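Local coordinates for protein carbon monoxide dehydrogenase (Thermococcus sp. AM4, PDB 6T7J) that catalyses the oxidation of carbon monoxide to carbon dioxide, its electrons probably leaving through a series of iron-sulfur clusters to a ferredoxin, at residues A[211-214]-A[215-219]; A[586-589]-A[590-594]. One frame throughout, in Å; residues are numbered along the deposited sequence.

Interaction 1. Residues A[211-214]-A[215-219]; sequences DPVS and LLLHG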
loop_
_atom_site.group_PDB
_atom_site.type_symbol
_atom_site.label_atom_id
_atom_site.label_comp_id
_atom_site.label_asym_id
_atom_site.label_seq_id
_atom_site.Cartn_x
_atom_site.Cartn_y
_atom_site.Cartn_z
ATOM N N ASP A 211 4.153 16.418 -5.192
ATOM C CA ASP A 211 5.310 16.696 -6.036
ATOM C C ASP A 211 5.775 15.410 -6.712
ATOM O O ASP A 211 6.036 14.417 -6.026
ATOM C CB ASP A 211 6.445 17.294 -5.203
ATOM C CG ASP A 211 7.545 17.913 -6.054
ATOM O OD1 ASP A 211 8.058 17.238 -6.969
ATOM O OD2 ASP A 211 7.905 19.081 -5.801
ATOM N N PRO A 212 5.897 15.390 -8.041
ATOM C CA PRO A 212 6.353 14.160 -8.709
ATOM C C PRO A 212 7.764 13.759 -8.323
ATOM O O PRO A 212 8.061 12.559 -8.239
ATOM C CB PRO A 212 6.260 14.511 -10.202
ATOM C CG PRO A 212 5.427 15.758 -10.273
ATOM C CD PRO A 212 5.657 16.484 -8.994
ATOM N N VAL A 213 8.640 14.731 -8.067
ATOM C CA VAL A 213 10.032 14.417 -7.763
ATOM C C VAL A 213 10.135 13.666 -6.442
ATOM O O VAL A 213 10.775 12.613 -6.363
ATOM C CB VAL A 213 10.884 15.699 -7.754
ATOM C CG1 VAL A 213 12.210 15.452 -7.049
ATOM C CG2 VAL A 213 11.115 16.187 -9.176
ATOM N N SER A 214 9.511 14.194 -5.385
ATOM C CA SER A 214 9.591 13.534 -4.085
ATOM C C SER A 214 8.881 12.186 -4.106
ATOM O O SER A 214 9.368 11.211 -3.517
ATOM C CB SER A 214 9.011 14.436 -2.994
ATOM O OG SER A 214 7.765 14.988 -3.381
ATOM N N LEU A 215 7.733 12.108 -4.787
ATOM C CA LEU A 215 7.026 10.837 -4.915
ATOM C C LEU A 215 7.917 9.781 -5.558
ATOM O O LEU A 215 8.043 8.658 -5.052
ATOM C CB LEU A 215 5.747 11.030 -5.732
ATOM C CG LEU A 215 4.553 11.721 -5.070
ATOM C CD1 LEU A 215 3.556 12.178 -6.126
ATOM C CD2 LEU A 215 3.883 10.808 -4.065
ATOM N N LEU A 216 8.566 10.132 -6.672
ATOM C CA LEU A 216 9.381 9.150 -7.378
ATOM C C LEU A 216 10.686 8.858 -6.644
ATOM O O LEU A 216 11.214 7.747 -6.748
ATOM C CB LEU A 216 9.644 9.625 -8.807
ATOM C CG LEU A 216 8.371 9.730 -9.656
ATOM C CD1 LEU A 216 8.696 9.988 -11.120
ATOM C CD2 LEU A 216 7.512 8.479 -9.502
ATOM N N LEU A 217 11.208 9.818 -5.876
ATOM C CA LEU A 217 12.395 9.544 -5.073
ATOM C C LEU A 217 12.077 8.572 -3.943
ATOM O O LEU A 217 12.875 7.674 -3.637
ATOM C CB LEU A 217 12.971 10.848 -4.518
ATOM C CG LEU A 217 13.755 11.720 -5.499
ATOM C CD1 LEU A 217 14.130 13.047 -4.860
ATOM C CD2 LEU A 217 14.991 10.992 -6.002
ATOM N N HIS A 218 10.908 8.718 -3.316
ATOM C CA HIS A 218 10.521 7.715 -2.331
ATOM C C HIS A 218 10.221 6.376 -2.991
ATOM O O HIS A 218 10.446 5.326 -2.383
ATOM C CB HIS A 218 9.318 8.171 -1.513
ATOM C CG HIS A 218 8.924 7.187 -0.457
ATOM N ND1 HIS A 218 7.759 6.455 -0.517
ATOM C CD2 HIS A 218 9.563 6.789 0.669
ATOM C CE1 HIS A 218 7.686 5.667 0.542
ATOM N NE2 HIS A 218 8.771 5.842 1.271
ATOM N N GLY A 219 9.704 6.391 -4.221
ATOM C CA GLY A 219 9.588 5.148 -4.966
ATOM C C GLY A 219 10.932 4.479 -5.171
ATOM O O GLY A 219 11.051 3.254 -5.077
#
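Leu215 meets the carbonyl of Asp211 with both its backbone and its side chain. Its N donates to Asp211 O at 3.1 Å, in a bond only 16° from straight, while Leu215 CG lies 3.2 Å from Asp211 O. With chi1 at -75°, CG stands opposite the carbonyl carbon, which turns the branch back along the preceding turn. From there the side chain reaches helix 81-115 at Ala86, Arg87 and Leu90. The side chain itself is about 11 Å, nearest atoms, from the iron-sulfur cluster whose pocket Arg87 helps to line. Residues 212-219 form the first two turns of helix 212-242, and Asp211 is its N-cap: OD1 uses its anti lone pair to accept from Val213 N at 2.8 Å. Ser214 contributes through its carbonyl, since His218 N donates to Ser214 O at 2.9 Å. Its hydroxyl is turned back to Asp209, whose OD1 also takes the backbone N of Asp211, tying the loop to the helix start at two points. Val213 and Leu217 run side by side in the same direction, Val213 CG1 lying 3.8 Å from Leu217 CD1. Around the start of the helix, Asp211 and Ser214 pack on His367 of the second subunit, and Pro212 on its Pro369.

Interaction 2. Residues A[586-589]-A[590-594]; sequences QKVA and KILTE
Lys590 N donates to Gln586 O at 2.9 Å, the first of four successive i to i+4 bonds of alpha-helical type in helix 586-595, which widens into a pi-type turn at residues 591-594. The Lys590 chain bends at its second and third torsions, bringing NZ to 4.6 Å from Lys587 NZ. The two like charges probably repel, but a salt bridge from Lys590 to Asp595 is likely to offset this. Ile591 comes next: its CG1 sits 3.1 Å from Lys587 O, the carbonyl that also accepts from Ile591 N, and its CD1 and Lys587 CG meet at 4.2 Å as the two side chains cross obliquely. Leu592 packs against Val588 one turn back, Leu592 CD1 lying 4.2 Å from Val588 CG1. Both residues also touch helix 81-115, and the backbone of Leu592 bonds to Phe604 in strand 604-606. At Thr593 the helix gains a side-chain bond, because chi1 of 58° swings OG1 back over the preceding turn to donate to Ala589 O at 2.7 Å. A valine here would probably leave that carbonyl with the backbone bond alone from this residue. The two donors grip it differently: Thr593 N, 2.9 Å from Ala589 O, is tilted 20° from the carbonyl plane, whereas OG1 stands 38° out of it on the opposite face.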
loop_
_atom_site.group_PDB
_atom_site.type_symbol
_atom_site.label_atom_id
_atom_site.label_comp_id
_atom_site.label_asym_id
_atom_site.label_seq_id
_atom_site.Cartn_x
_atom_site.Cartn_y
_atom_site.Cartn_z
ATOM N N GLN A 586 4.205 14.624 -19.255
ATOM C CA GLN A 586 5.525 14.848 -19.832
ATOM C C GLN A 586 6.592 14.935 -18.748
ATOM O O GLN A 586 7.706 14.426 -18.920
ATOM C CB GLN A 586 5.519 16.118 -20.682
ATOM C CG GLN A 586 5.207 15.889 -22.154
ATOM C CD GLN A 586 5.837 16.939 -23.051
ATOM O OE1 GLN A 586 5.170 17.521 -23.907
ATOM N NE2 GLN A 586 7.129 17.184 -22.860
ATOM N N LYS A 587 6.263 15.574 -17.622
ATOM C CA LYS A 587 7.234 15.749 -16.547
ATOM C C LYS A 587 7.668 14.404 -15.973
ATOM O O LYS A 587 8.866 14.144 -15.810
ATOM C CB LYS A 587 6.645 16.642 -15.452
ATOM C CG LYS A 587 7.640 17.059 -14.378
ATOM C CD LYS A 587 7.318 18.446 -13.834
ATOM C CE LYS A 587 8.379 18.922 -12.849
ATOM N NZ LYS A 587 9.725 19.063 -13.478
ATOM N N VAL A 588 6.706 13.532 -15.670
ATOM C CA VAL A 588 7.041 12.230 -15.104
ATOM C C VAL A 588 7.795 11.380 -16.120
ATOM O O VAL A 588 8.745 10.669 -15.772
ATOM C CB VAL A 588 5.768 11.524 -14.601
ATOM C CG1 VAL A 588 6.065 10.080 -14.216
ATOM C CG2 VAL A 588 5.182 12.280 -13.420
ATOM N N ALA A 589 7.387 11.442 -17.390
ATOM C CA ALA A 589 8.084 10.682 -18.423
ATOM C C ALA A 589 9.543 11.102 -18.526
ATOM O O ALA A 589 10.436 10.250 -18.621
ATOM C CB ALA A 589 7.382 10.853 -19.770
ATOM N N LYS A 590 9.813 12.408 -18.500
ATOM C CA LYS A 590 11.204 12.823 -18.611
ATOM C C LYS A 590 11.980 12.559 -17.323
ATOM O O LYS A 590 13.179 12.269 -17.385
ATOM C CB LYS A 590 11.303 14.291 -19.017
ATOM C CG LYS A 590 12.735 14.751 -19.263
ATOM C CD LYS A 590 12.975 16.119 -18.663
ATOM C CE LYS A 590 12.294 16.241 -17.315
ATOM N NZ LYS A 590 12.662 17.514 -16.629
ATOM N N ILE A 591 11.334 12.626 -16.156
ATOM C CA ILE A 591 12.019 12.189 -14.938
ATOM C C ILE A 591 12.449 10.735 -15.079
ATOM O O ILE A 591 13.596 10.373 -14.789
ATOM C CB ILE A 591 11.132 12.382 -13.696
ATOM C CG1 ILE A 591 10.829 13.856 -13.450
ATOM C CG2 ILE A 591 11.824 11.798 -12.469
ATOM C CD1 ILE A 591 9.793 14.079 -12.361
ATOM N N LEU A 592 11.535 9.885 -15.554
ATOM C CA LEU A 592 11.812 8.456 -15.641
ATOM C C LEU A 592 12.905 8.151 -16.658
ATOM O O LEU A 592 13.800 7.343 -16.388
ATOM C CB LEU A 592 10.534 7.696 -15.993
ATOM C CG LEU A 592 9.493 7.573 -14.881
ATOM C CD1 LEU A 592 8.340 6.684 -15.327
ATOM C CD2 LEU A 592 10.143 7.032 -13.621
ATOM N N THR A 593 12.851 8.781 -17.831
ATOM C CA THR A 593 13.734 8.426 -18.934
ATOM C C THR A 593 14.911 9.382 -19.098
ATOM O O THR A 593 15.680 9.237 -20.054
ATOM C CB THR A 593 12.942 8.364 -20.242
ATOM O OG1 THR A 593 12.314 9.630 -20.481
ATOM C CG2 THR A 593 11.876 7.279 -20.171
ATOM N N GLU A 594 15.084 10.340 -18.191
ATOM C CA GLU A 594 16.092 11.370 -18.410
ATOM C C GLU A 594 16.619 11.953 -17.104
ATOM O O GLU A 594 17.768 11.704 -16.730
ATOM C CB GLU A 594 15.508 12.481 -19.285
ATOM C CG GLU A 594 16.484 13.182 -20.197
ATOM C CD GLU A 594 15.788 14.196 -21.081
ATOM O OE1 GLU A 594 14.956 13.782 -21.915
ATOM O OE2 GLU A 594 16.059 15.407 -20.930
#

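Interaction 1 is the start of the long helix 212-242 and interaction 2 nearly all of the short helix 586-595; the two helices pack on each other, the centres of the contacts about 12 Å apart. Leu216 CD1 lies 3.9 Å from Ile591 CG2, and Pro212 CB 4.1 Å from Val588 CG2, and both helices also touch helix 81-115. Half of the eight touching residues in interaction 1 are buried, and its start packs on the second subunit; interaction 2 is a surface contact that no other chain touches. Their polar chemistry differs accordingly. In residues 211-219 Asp211 caps the helix start, and Asp209 just before them holds the serine hydroxyl, whereas residues 586-594 carry lysines and a threonine hydroxyl turned back onto the helix's own backbone.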